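Local coordinates for protein acid phosphatase (Bacillus anthracis, PDB 2I34) that probably hydrolyses phosphate monoesters at acid pH as a magnesium-dependent phosphatase of the haloacid dehalogenase (HAD) superfamily, here holding tungstate in its active site, at residues A[60-65]-A[108-113]; A[119-124]-A[148-153]; A[183-188]-A[211-216]. All coordinates share one frame; numbering follows the deposited sequence.

Contact 1 (A[60-65]-A[108-113]); sequences PAIVLD and DFLKYT. With MG (magnesium ion), chain C; WO4 (tungstate(VI)ion), chain D.
Ile62 and Leu64 of strand 60-64 point toward helix 108-113, which runs nearly antiparallel to the strand at 161°. Ile62 CD1 lies 3.5 Å from Phe109 CE2, oblique to the ring. Ile62 and Thr113 meet tip to tip, with Ile62 CD1 3.7 Å from Thr113 CG2. With chi1 at 61° and chi2 extended at 166°, Ile62 CD1 reaches the helix. Farther along, the side chains of Leu64 and Leu110 slide past each other, with Leu64 CD1 3.6 Å from Leu110 CD2.

One side-chain hydrogen bond lies within the helix. Thr113 OG1 donates to Phe109 O at 2.9 Å, from above the carbonyl plane, and the same oxygen accepts from Thr113 N. The threonine hydroxyl is thus satisfied, and its methyl is turned to Ile62.

Metal binding begins where the strand ends. Asp65 OD2 binds magnesium at 2.0 Å, and Asp65 OD1 lies 2.5 Å from the tungsten of tungstate. Asp67 O and Asp180 OD1 also bind the magnesium. This fits the DxDx(T/V) motif of HAD enzymes, in which the first aspartate is the nucleophile. The chemistry implies an apolar strand-helix interface next to a carboxylate that binds both magnesium and tungstate, a phosphate analogue.

Contact 2 (A[119-124]-A[148-153]); sequences DIYYIS and KEHILL. With WO4 (tungstate(VI)ion), chain D.
Tyr122 and His150 begin the tight part of this contact, where strand 119-124 pairs in parallel with strand 151-153. Tyr122 N donates to His150 O at 2.8 Å. Leu152 N returns a bond to Tyr122 O at 2.9 Å, and Ser124 N donates to Leu152 O at 3.2 Å. Tyr122 and Ile151 lie on one face of the sheet, where Tyr122 CD2 meets Ile151 CG1 at 4.0 Å. Ile123 and Leu152 lie on the other. Leu152 CD1 touches both Ile123 CG1 and Tyr121 CD1.

His150 adds a side-chain bond before the strand proper. Its ND1 donates to Ile120 O at 2.7 Å, with the oxygen close to the imidazole plane. That bond fixes the ring's rotation. The Tyr121 ring lies nearly parallel to it, at 11°, but the stack is strongly offset. His150 ND1 sits over one face of the tyrosine, toward the rim. Asp119 OD1 stands at the edge of the imidazole, 3.6 Å from His150 CE1, while Asp119 OD2 bonds to His172.

The loose side is at Lys148 and Glu149, both exposed. Their salt bridge turns away from the strand pair, and of the two only Glu149 meets it, through its carbonyl oxygen at the edge of the Tyr121 ring. At the buried end, chi1 of 171° turns Ser124 OG away from the backbone N and toward the tungstate. It lies beside tungstate O3, at a distance too short to be taken at face value.

The two strands are joined by helix 131-141 in a beta-alpha-beta unit. Ile151 packs on that helix, and Tyr121 and Leu152 touch Val168 of helix 162-171. Strand 59-64 flanks strand 119-125 on its other edge.

Contact 3 (A[183-188]-A[211-216]); sequences SDFTGF and FIIFPN
The loop that follows strand 172-179 folds here against strand 211-213, an outermost strand of the parallel sheet in this chain. Phe185 from the loop and Phe211 from the strand make most of the contact. Their rings are near parallel, with planes 18° apart and centroids 4.8 Å apart, but strongly parallel-displaced. Each ring instead lies over the other residue's CB. Phe185 CB stands 3.8 Å from the centroid of the Phe211 ring, almost exactly on its normal. Phe211 CB stands 3.7 Å from the centroid of the Phe185 ring, 14° off its normal. These are two reciprocal CH-pi contacts. The side chains run in opposite directions, so each CB comes over the partner's ring.

The far end of the Phe185 ring reaches the strand backbone. Phe185 CZ lies 3.6 Å from Ile212 O, which is near the ring plane at the edge. Ile213 CD1 is at the same ring's edge, 3.9 Å from Phe185 CE2. A chi1 of 179° swings the Ile213 side chain to that edge, where it crosses Phe185 at about a right angle. Phe188 adds a looser touch, its CE2 4.3 Å from Phe211 CE2.

Polar residues of the same two segments lead toward the metal site. Asp184, just before Phe185, forms a salt bridge with Lys161. Asn216 ND2 bonds to Asp180, a magnesium ligand. On the strand, Ile213 O accepts a hydrogen bond from Gln39 of the second subunit, and Leu36 of that subunit packs on Ile213.

A loop at the C-terminal end of a parallel strand, packed on the neighbouring edge strand, is in keeping with the Rossmann-like HAD fold, whose active site lies at that end of the sheet.

From the N terminus, contact 1 comes first: strand 59-64 runs to the metal site, and the chain returns to lay helix 106-115 on it. Contact 2 closes next, with helix 131-141 bridging strands 119-125 and 151-154. Contact 3 closes last, around helix 193-202. The three loops follow in series; none nests or crosses. Contacts 1 and 2 meet directly, because strands 59-64 and 119-125 are neighbours in the sheet. Contact 3 lies toward the opposite edge of that sheet. It touches contact 1 where Asp184 OD2 packs on Asp65 CB. Contacts 1 and 2 both reach the tungstate, so separate strands converge on one active site.

Contact 1 (A[60-65]-A[108-113])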
loop_
_atom_site.group_PDB
_atom_site.type_symbol
_atom_site.label_atom_id
_atom_site.label_comp_id
_atom_site.label_asym_id
_atom_site.label_seq_id
_atom_site.Cartn_x
_atom_site.Cartn_y
_atom_site.Cartn_z
ATOM N N PRO A 60 5.748 26.624 -9.717
ATOM C CA PRO A 60 5.360 25.281 -9.305
ATOM C C PRO A 60 5.880 24.876 -7.913
ATOM O O PRO A 60 7.005 25.235 -7.525
ATOM C CB PRO A 60 5.947 24.387 -10.406
ATOM C CG PRO A 60 7.033 25.129 -10.966
ATOM C CD PRO A 60 6.693 26.597 -10.844
ATOM N N ALA A 61 5.030 24.167 -7.168
ATOM C CA ALA A 61 5.439 23.485 -5.932
ATOM C C ALA A 61 4.874 22.072 -5.840
ATOM O O ALA A 61 3.894 21.730 -6.501
ATOM C CB ALA A 61 5.030 24.285 -4.700
ATOM N N ILE A 62 5.533 21.251 -5.038
ATOM C CA ILE A 62 4.954 19.997 -4.564
ATOM C C ILE A 62 4.882 20.036 -3.043
ATOM O O ILE A 62 5.663 20.737 -2.394
ATOM C CB ILE A 62 5.744 18.756 -5.016
ATOM C CG1 ILE A 62 7.180 18.775 -4.470
ATOM C CG2 ILE A 62 5.721 18.648 -6.539
ATOM C CD1 ILE A 62 7.897 17.454 -4.593
ATOM N N VAL A 63 3.928 19.286 -2.495
ATOM C CA VAL A 63 3.710 19.196 -1.059
ATOM C C VAL A 63 3.828 17.718 -0.666
ATOM O O VAL A 63 3.241 16.844 -1.311
ATOM C CB VAL A 63 2.305 19.754 -0.664
ATOM C CG1 VAL A 63 1.898 19.354 0.737
ATOM C CG2 VAL A 63 2.255 21.284 -0.828
ATOM N N LEU A 64 4.602 17.462 0.383
ATOM C CA LEU A 64 4.703 16.140 0.967
ATOM C C LEU A 64 4.496 16.193 2.464
ATOM O O LEU A 64 5.014 17.085 3.156
ATOM C CB LEU A 64 6.073 15.512 0.700
ATOM C CG LEU A 64 6.614 15.564 -0.735
ATOM C CD1 LEU A 64 7.534 16.766 -0.925
ATOM C CD2 LEU A 64 7.310 14.243 -1.079
ATOM N N ASP A 65 3.741 15.213 2.950
ATOM C CA ASP A 65 3.781 14.791 4.340
ATOM C C ASP A 65 5.180 14.239 4.673
ATOM O O ASP A 65 5.915 13.850 3.759
ATOM C CB ASP A 65 2.750 13.687 4.546
ATOM C CG ASP A 65 2.802 13.109 5.918
ATOM O OD1 ASP A 65 2.587 13.886 6.867
ATOM O OD2 ASP A 65 3.058 11.879 6.061
ATOM N N ASP A 108 15.740 10.496 -3.989
ATOM C CA ASP A 108 15.995 10.647 -5.417
ATOM C C ASP A 108 14.922 11.492 -6.117
ATOM O O ASP A 108 15.243 12.297 -6.979
ATOM C CB ASP A 108 16.167 9.283 -6.105
ATOM C CG ASP A 108 17.528 8.635 -5.805
ATOM O OD1 ASP A 108 18.474 9.343 -5.411
ATOM O OD2 ASP A 108 17.665 7.410 -5.997
ATOM N N PHE A 109 13.658 11.325 -5.732
ATOM C CA PHE A 109 12.580 12.116 -6.302
ATOM C C PHE A 109 12.686 13.591 -5.874
ATOM O O PHE A 109 12.550 14.488 -6.691
ATOM C CB PHE A 109 11.199 11.554 -5.927
ATOM C CG PHE A 109 10.086 12.501 -6.256
ATOM C CD1 PHE A 109 9.736 12.738 -7.575
ATOM C CD2 PHE A 109 9.439 13.217 -5.258
ATOM C CE1 PHE A 109 8.730 13.658 -7.890
ATOM C CE2 PHE A 109 8.461 14.143 -5.572
ATOM C CZ PHE A 109 8.097 14.353 -6.885
ATOM N N LEU A 110 12.970 13.833 -4.596
ATOM C CA LEU A 110 13.108 15.201 -4.089
ATOM C C LEU A 110 14.290 15.953 -4.739
ATOM O O LEU A 110 14.185 17.137 -5.071
ATOM C CB LEU A 110 13.234 15.182 -2.555
ATOM C CG LEU A 110 11.970 14.716 -1.828
ATOM C CD1 LEU A 110 12.217 14.408 -0.334
ATOM C CD2 LEU A 110 10.837 15.727 -2.020
ATOM N N LYS A 111 15.404 15.261 -4.942
ATOM C CA LYS A 111 16.559 15.870 -5.566
ATOM C C LYS A 111 16.252 16.170 -7.039
ATOM O O LYS A 111 16.649 17.217 -7.560
ATOM C CB LYS A 111 17.801 14.972 -5.443
ATOM C CG LYS A 111 18.296 14.764 -4.013
ATOM C CD LYS A 111 18.865 16.037 -3.408
ATOM N N TYR A 112 15.508 15.275 -7.687
ATOM C CA TYR A 112 15.066 15.509 -9.060
ATOM C C TYR A 112 14.165 16.752 -9.143
ATOM O O TYR A 112 14.369 17.629 -9.986
ATOM C CB TYR A 112 14.363 14.277 -9.627
ATOM C CG TYR A 112 13.857 14.500 -11.023
ATOM C CD1 TYR A 112 14.704 14.366 -12.125
ATOM C CD2 TYR A 112 12.534 14.862 -11.252
ATOM C CE1 TYR A 112 14.233 14.579 -13.422
ATOM C CE2 TYR A 112 12.062 15.086 -12.539
ATOM C CZ TYR A 112 12.911 14.939 -13.618
ATOM O OH TYR A 112 12.432 15.162 -14.893
ATOM N N THR A 113 13.182 16.827 -8.259
ATOM C CA THR A 113 12.301 17.991 -8.162
ATOM C C THR A 113 13.075 19.304 -7.973
ATOM O O THR A 113 12.812 20.306 -8.666
ATOM C CB THR A 113 11.295 17.796 -7.008
ATOM O OG1 THR A 113 10.608 16.556 -7.201
ATOM C CG2 THR A 113 10.277 18.933 -6.942
HETATM MG MG MG C . 2.161 10.607 7.375
HETATM W W WO4 D . 2.850 13.629 9.310
HETATM O O1 WO4 D . 2.988 13.492 11.333
HETATM O O2 WO4 D . 2.460 11.738 8.679
HETATM O O3 WO4 D . 4.705 14.259 8.917
HETATM O O4 WO4 D . 1.379 14.992 9.053
HETATM O O HOH W 1 1.352 9.336 8.873
HETATM O O HOH W 2 0.303 11.546 7.085
#

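Contact 2 (A[119-124]-A[148-153])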
loop_
_atom_site.group_PDB
_atom_site.type_symbol
_atom_site.label_atom_id
_atom_site.label_comp_id
_atom_site.label_asym_id
_atom_site.label_seq_id
_atom_site.Cartn_x
_atom_site.Cartn_y
_atom_site.Cartn_z
ATOM N N ASP A 119 9.886 24.295 -6.073
ATOM C CA ASP A 119 9.805 24.367 -4.604
ATOM C C ASP A 119 9.086 23.167 -3.972
ATOM O O ASP A 119 8.076 22.682 -4.487
ATOM C CB ASP A 119 9.117 25.661 -4.146
ATOM C CG ASP A 119 10.022 26.865 -4.217
ATOM O OD1 ASP A 119 11.253 26.712 -4.061
ATOM O OD2 ASP A 119 9.503 27.982 -4.411
ATOM N N ILE A 120 9.625 22.712 -2.844
ATOM C CA ILE A 120 9.093 21.592 -2.083
ATOM C C ILE A 120 8.653 22.119 -0.735
ATOM O O ILE A 120 9.397 22.859 -0.088
ATOM C CB ILE A 120 10.185 20.548 -1.795
ATOM C CG1 ILE A 120 10.710 19.916 -3.095
ATOM C CG2 ILE A 120 9.677 19.488 -0.827
ATOM C CD1 ILE A 120 12.168 19.454 -2.992
ATOM N N TYR A 121 7.464 21.711 -0.297
ATOM C CA TYR A 121 6.996 22.019 1.065
ATOM C C TYR A 121 6.644 20.741 1.794
ATOM O O TYR A 121 5.832 19.935 1.321
ATOM C CB TYR A 121 5.820 23.007 1.046
ATOM C CG TYR A 121 6.268 24.314 0.462
ATOM C CD1 TYR A 121 6.893 25.277 1.260
ATOM C CD2 TYR A 121 6.163 24.558 -0.909
ATOM C CE1 TYR A 121 7.367 26.462 0.713
ATOM C CE2 TYR A 121 6.622 25.764 -1.467
ATOM C CZ TYR A 121 7.233 26.699 -0.650
ATOM O OH TYR A 121 7.716 27.874 -1.190
ATOM N N TYR A 122 7.298 20.569 2.935
ATOM C CA TYR A 122 7.070 19.444 3.818
ATOM C C TYR A 122 6.040 19.903 4.840
ATOM O O TYR A 122 6.349 20.634 5.783
ATOM C CB TYR A 122 8.370 19.019 4.504
ATOM C CG TYR A 122 9.533 18.724 3.573
ATOM C CD1 TYR A 122 9.624 17.495 2.916
ATOM C CD2 TYR A 122 10.558 19.649 3.383
ATOM C CE1 TYR A 122 10.694 17.193 2.092
ATOM C CE2 TYR A 122 11.643 19.366 2.526
ATOM C CZ TYR A 122 11.702 18.117 1.888
ATOM O OH TYR A 122 12.760 17.773 1.056
ATOM N N ILE A 123 4.799 19.505 4.607
ATOM C CA ILE A 123 3.711 19.911 5.456
ATOM C C ILE A 123 3.405 18.696 6.329
ATOM O O ILE A 123 2.869 17.710 5.839
ATOM C CB ILE A 123 2.486 20.391 4.634
ATOM C CG1 ILE A 123 2.886 21.605 3.803
ATOM C CG2 ILE A 123 1.319 20.746 5.557
ATOM C CD1 ILE A 123 1.712 22.300 3.064
ATOM N N SER A 124 3.728 18.826 7.618
ATOM C CA SER A 124 3.754 17.722 8.573
ATOM C C SER A 124 3.091 18.126 9.888
ATOM O O SER A 124 3.237 19.265 10.347
ATOM C CB SER A 124 5.212 17.327 8.845
ATOM O OG SER A 124 5.318 16.403 9.913
ATOM N N LYS A 148 13.302 26.138 7.746
ATOM C CA LYS A 148 12.043 26.603 8.334
ATOM C C LYS A 148 11.078 27.141 7.276
ATOM O O LYS A 148 9.873 27.027 7.434
ATOM C CB LYS A 148 12.252 27.644 9.454
ATOM C CG LYS A 148 13.030 28.891 9.108
ATOM C CD LYS A 148 12.947 29.911 10.268
ATOM C CE LYS A 148 14.149 30.872 10.317
ATOM N NZ LYS A 148 14.194 31.824 9.179
ATOM N N GLU A 149 11.608 27.697 6.197
ATOM C CA GLU A 149 10.776 28.254 5.133
ATOM C C GLU A 149 9.976 27.171 4.395
ATOM O O GLU A 149 8.873 27.431 3.915
ATOM C CB GLU A 149 11.640 29.043 4.137
ATOM C CG GLU A 149 12.138 30.404 4.658
ATOM C CD GLU A 149 13.258 30.304 5.696
ATOM O OE1 GLU A 149 13.963 29.269 5.742
ATOM O OE2 GLU A 149 13.432 31.270 6.476
ATOM N N HIS A 150 10.517 25.957 4.333
ATOM C CA HIS A 150 9.888 24.869 3.583
ATOM C C HIS A 150 9.342 23.730 4.440
ATOM O O HIS A 150 8.717 22.805 3.917
ATOM C CB HIS A 150 10.890 24.316 2.575
ATOM C CG HIS A 150 11.253 25.293 1.496
ATOM N ND1 HIS A 150 10.762 25.202 0.213
ATOM C CD2 HIS A 150 12.046 26.390 1.518
ATOM C CE1 HIS A 150 11.241 26.200 -0.512
ATOM N NE2 HIS A 150 12.020 26.939 0.259
ATOM N N ILE A 151 9.589 23.781 5.747
ATOM C CA ILE A 151 9.063 22.784 6.654
ATOM C C ILE A 151 7.982 23.453 7.476
ATOM O O ILE A 151 8.281 24.231 8.374
ATOM C CB ILE A 151 10.146 22.196 7.593
ATOM C CG1 ILE A 151 11.296 21.577 6.787
ATOM C CG2 ILE A 151 9.508 21.135 8.507
ATOM C CD1 ILE A 151 12.612 21.406 7.581
ATOM N N LEU A 152 6.730 23.155 7.142
ATOM C CA LEU A 152 5.567 23.803 7.751
ATOM C C LEU A 152 4.885 22.826 8.697
ATOM O O LEU A 152 4.117 21.974 8.273
ATOM C CB LEU A 152 4.592 24.286 6.659
ATOM C CG LEU A 152 5.292 24.904 5.441
ATOM C CD1 LEU A 152 4.291 25.299 4.369
ATOM C CD2 LEU A 152 6.154 26.101 5.849
ATOM N N LEU A 153 5.196 22.966 9.980
ATOM C CA LEU A 153 4.711 22.076 11.034
ATOM C C LEU A 153 3.454 22.625 11.676
ATOM O O LEU A 153 3.047 23.754 11.398
ATOM C CB LEU A 153 5.808 21.848 12.080
ATOM C CG LEU A 153 7.131 21.297 11.522
ATOM C CD1 LEU A 153 8.099 20.915 12.644
ATOM C CD2 LEU A 153 6.907 20.095 10.575
HETATM W W WO4 D . 2.850 13.629 9.310
HETATM O O1 WO4 D . 2.988 13.492 11.333
HETATM O O2 WO4 D . 2.460 11.738 8.679
HETATM O O3 WO4 D . 4.705 14.259 8.917
HETATM O O4 WO4 D . 1.379 14.992 9.053
#

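Contact 3 (A[183-188]-A[211-216])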
loop_
_atom_site.group_PDB
_atom_site.type_symbol
_atom_site.label_atom_id
_atom_site.label_comp_id
_atom_site.label_asym_id
_atom_site.label_seq_id
_atom_site.Cartn_x
_atom_site.Cartn_y
_atom_site.Cartn_z
ATOM N N SER A 183 -5.871 12.803 4.894
ATOM C CA SER A 183 -5.835 14.202 5.331
ATOM C C SER A 183 -4.552 14.936 4.912
ATOM O O SER A 183 -4.421 16.122 5.169
ATOM C CB SER A 183 -6.102 14.330 6.838
ATOM O OG SER A 183 -5.136 13.664 7.619
ATOM N N ASP A 184 -3.619 14.229 4.268
ATOM C CA ASP A 184 -2.505 14.852 3.551
ATOM C C ASP A 184 -2.936 15.472 2.193
ATOM O O ASP A 184 -2.126 16.107 1.500
ATOM C CB ASP A 184 -1.357 13.840 3.330
ATOM C CG ASP A 184 -0.858 13.199 4.630
ATOM O OD1 ASP A 184 -1.025 13.812 5.701
ATOM O OD2 ASP A 184 -0.294 12.068 4.588
ATOM N N PHE A 185 -4.208 15.273 1.833
ATOM C CA PHE A 185 -4.827 15.848 0.648
ATOM C C PHE A 185 -6.015 16.660 1.135
ATOM O O PHE A 185 -6.522 16.430 2.237
ATOM C CB PHE A 185 -5.308 14.733 -0.291
ATOM C CG PHE A 185 -4.308 13.624 -0.461
ATOM C CD1 PHE A 185 -3.045 13.894 -0.966
ATOM C CD2 PHE A 185 -4.615 12.321 -0.090
ATOM C CE1 PHE A 185 -2.093 12.881 -1.106
ATOM C CE2 PHE A 185 -3.656 11.294 -0.226
ATOM C CZ PHE A 185 -2.400 11.588 -0.737
ATOM N N THR A 186 -6.485 17.596 0.323
ATOM C CA THR A 186 -7.645 18.412 0.734
ATOM C C THR A 186 -8.936 17.591 0.657
ATOM O O THR A 186 -9.102 16.767 -0.245
ATOM C CB THR A 186 -7.846 19.660 -0.150
ATOM O OG1 THR A 186 -8.368 19.260 -1.424
ATOM C CG2 THR A 186 -6.539 20.433 -0.345
ATOM N N GLY A 187 -9.828 17.809 1.621
ATOM C CA GLY A 187 -11.208 17.304 1.569
ATOM C C GLY A 187 -11.452 15.973 2.260
ATOM O O GLY A 187 -12.429 15.289 1.945
ATOM N N PHE A 188 -10.564 15.597 3.187
ATOM C CA PHE A 188 -10.733 14.378 3.987
ATOM C C PHE A 188 -10.553 14.601 5.496
ATOM O O PHE A 188 -10.099 13.702 6.206
ATOM C CB PHE A 188 -9.760 13.293 3.522
ATOM C CG PHE A 188 -9.818 13.005 2.051
ATOM C CD1 PHE A 188 -10.603 11.961 1.566
ATOM C CD2 PHE A 188 -9.051 13.741 1.151
ATOM C CE1 PHE A 188 -10.646 11.675 0.214
ATOM C CE2 PHE A 188 -9.077 13.448 -0.207
ATOM C CZ PHE A 188 -9.885 12.421 -0.678
ATOM N N PHE A 211 -2.917 13.367 -6.287
ATOM C CA PHE A 211 -2.706 12.867 -4.961
ATOM C C PHE A 211 -1.938 11.564 -5.087
ATOM O O PHE A 211 -2.454 10.588 -5.647
ATOM C CB PHE A 211 -4.042 12.604 -4.257
ATOM C CG PHE A 211 -4.953 13.789 -4.153
ATOM C CD1 PHE A 211 -4.470 15.103 -4.172
ATOM C CD2 PHE A 211 -6.328 13.585 -4.010
ATOM C CE1 PHE A 211 -5.349 16.184 -4.061
ATOM C CE2 PHE A 211 -7.213 14.666 -3.882
ATOM C CZ PHE A 211 -6.727 15.958 -3.913
ATOM N N ILE A 212 -0.709 11.540 -4.563
ATOM C CA ILE A 212 0.114 10.334 -4.611
ATOM C C ILE A 212 0.101 9.708 -3.211
ATOM O O ILE A 212 0.568 10.311 -2.240
ATOM C CB ILE A 212 1.564 10.624 -5.062
ATOM C CG1 ILE A 212 1.603 11.392 -6.402
ATOM C CG2 ILE A 212 2.360 9.347 -5.092
ATOM C CD1 ILE A 212 0.880 10.730 -7.602
ATOM N N ILE A 213 -0.449 8.503 -3.128
ATOM C CA ILE A 213 -0.716 7.831 -1.850
ATOM C C ILE A 213 0.282 6.703 -1.597
ATOM O O ILE A 213 0.724 6.011 -2.534
ATOM C CB ILE A 213 -2.221 7.358 -1.762
ATOM C CG1 ILE A 213 -2.529 6.619 -0.444
ATOM C CG2 ILE A 213 -2.631 6.519 -2.974
ATOM C CD1 ILE A 213 -3.072 7.494 0.628
ATOM N N PHE A 214 0.653 6.557 -0.325
ATOM C CA PHE A 214 1.571 5.515 0.145
ATOM C C PHE A 214 0.911 4.632 1.226
ATOM O O PHE A 214 0.048 5.116 1.969
ATOM C CB PHE A 214 2.840 6.165 0.702
ATOM C CG PHE A 214 3.642 6.872 -0.342
ATOM C CD1 PHE A 214 4.457 6.147 -1.214
ATOM C CD2 PHE A 214 3.557 8.242 -0.489
ATOM C CE1 PHE A 214 5.178 6.781 -2.192
ATOM C CE2 PHE A 214 4.279 8.890 -1.485
ATOM C CZ PHE A 214 5.097 8.148 -2.338
ATOM N N PRO A 215 1.308 3.333 1.302
ATOM C CA PRO A 215 0.671 2.396 2.239
ATOM C C PRO A 215 1.155 2.477 3.704
ATOM O O PRO A 215 2.353 2.334 3.980
ATOM C CB PRO A 215 1.018 1.027 1.644
ATOM C CG PRO A 215 2.382 1.250 0.996
ATOM C CD PRO A 215 2.331 2.664 0.465
ATOM N N ASN A 216 0.219 2.689 4.630
ATOM C CA ASN A 216 0.519 2.684 6.065
ATOM C C ASN A 216 -0.581 1.973 6.839
ATOM O O ASN A 216 -1.526 2.605 7.306
ATOM C CB ASN A 216 0.735 4.106 6.594
ATOM C CG ASN A 216 1.007 4.154 8.088
ATOM O OD1 ASN A 216 1.172 3.135 8.734
ATOM N ND2 ASN A 216 1.044 5.351 8.639
#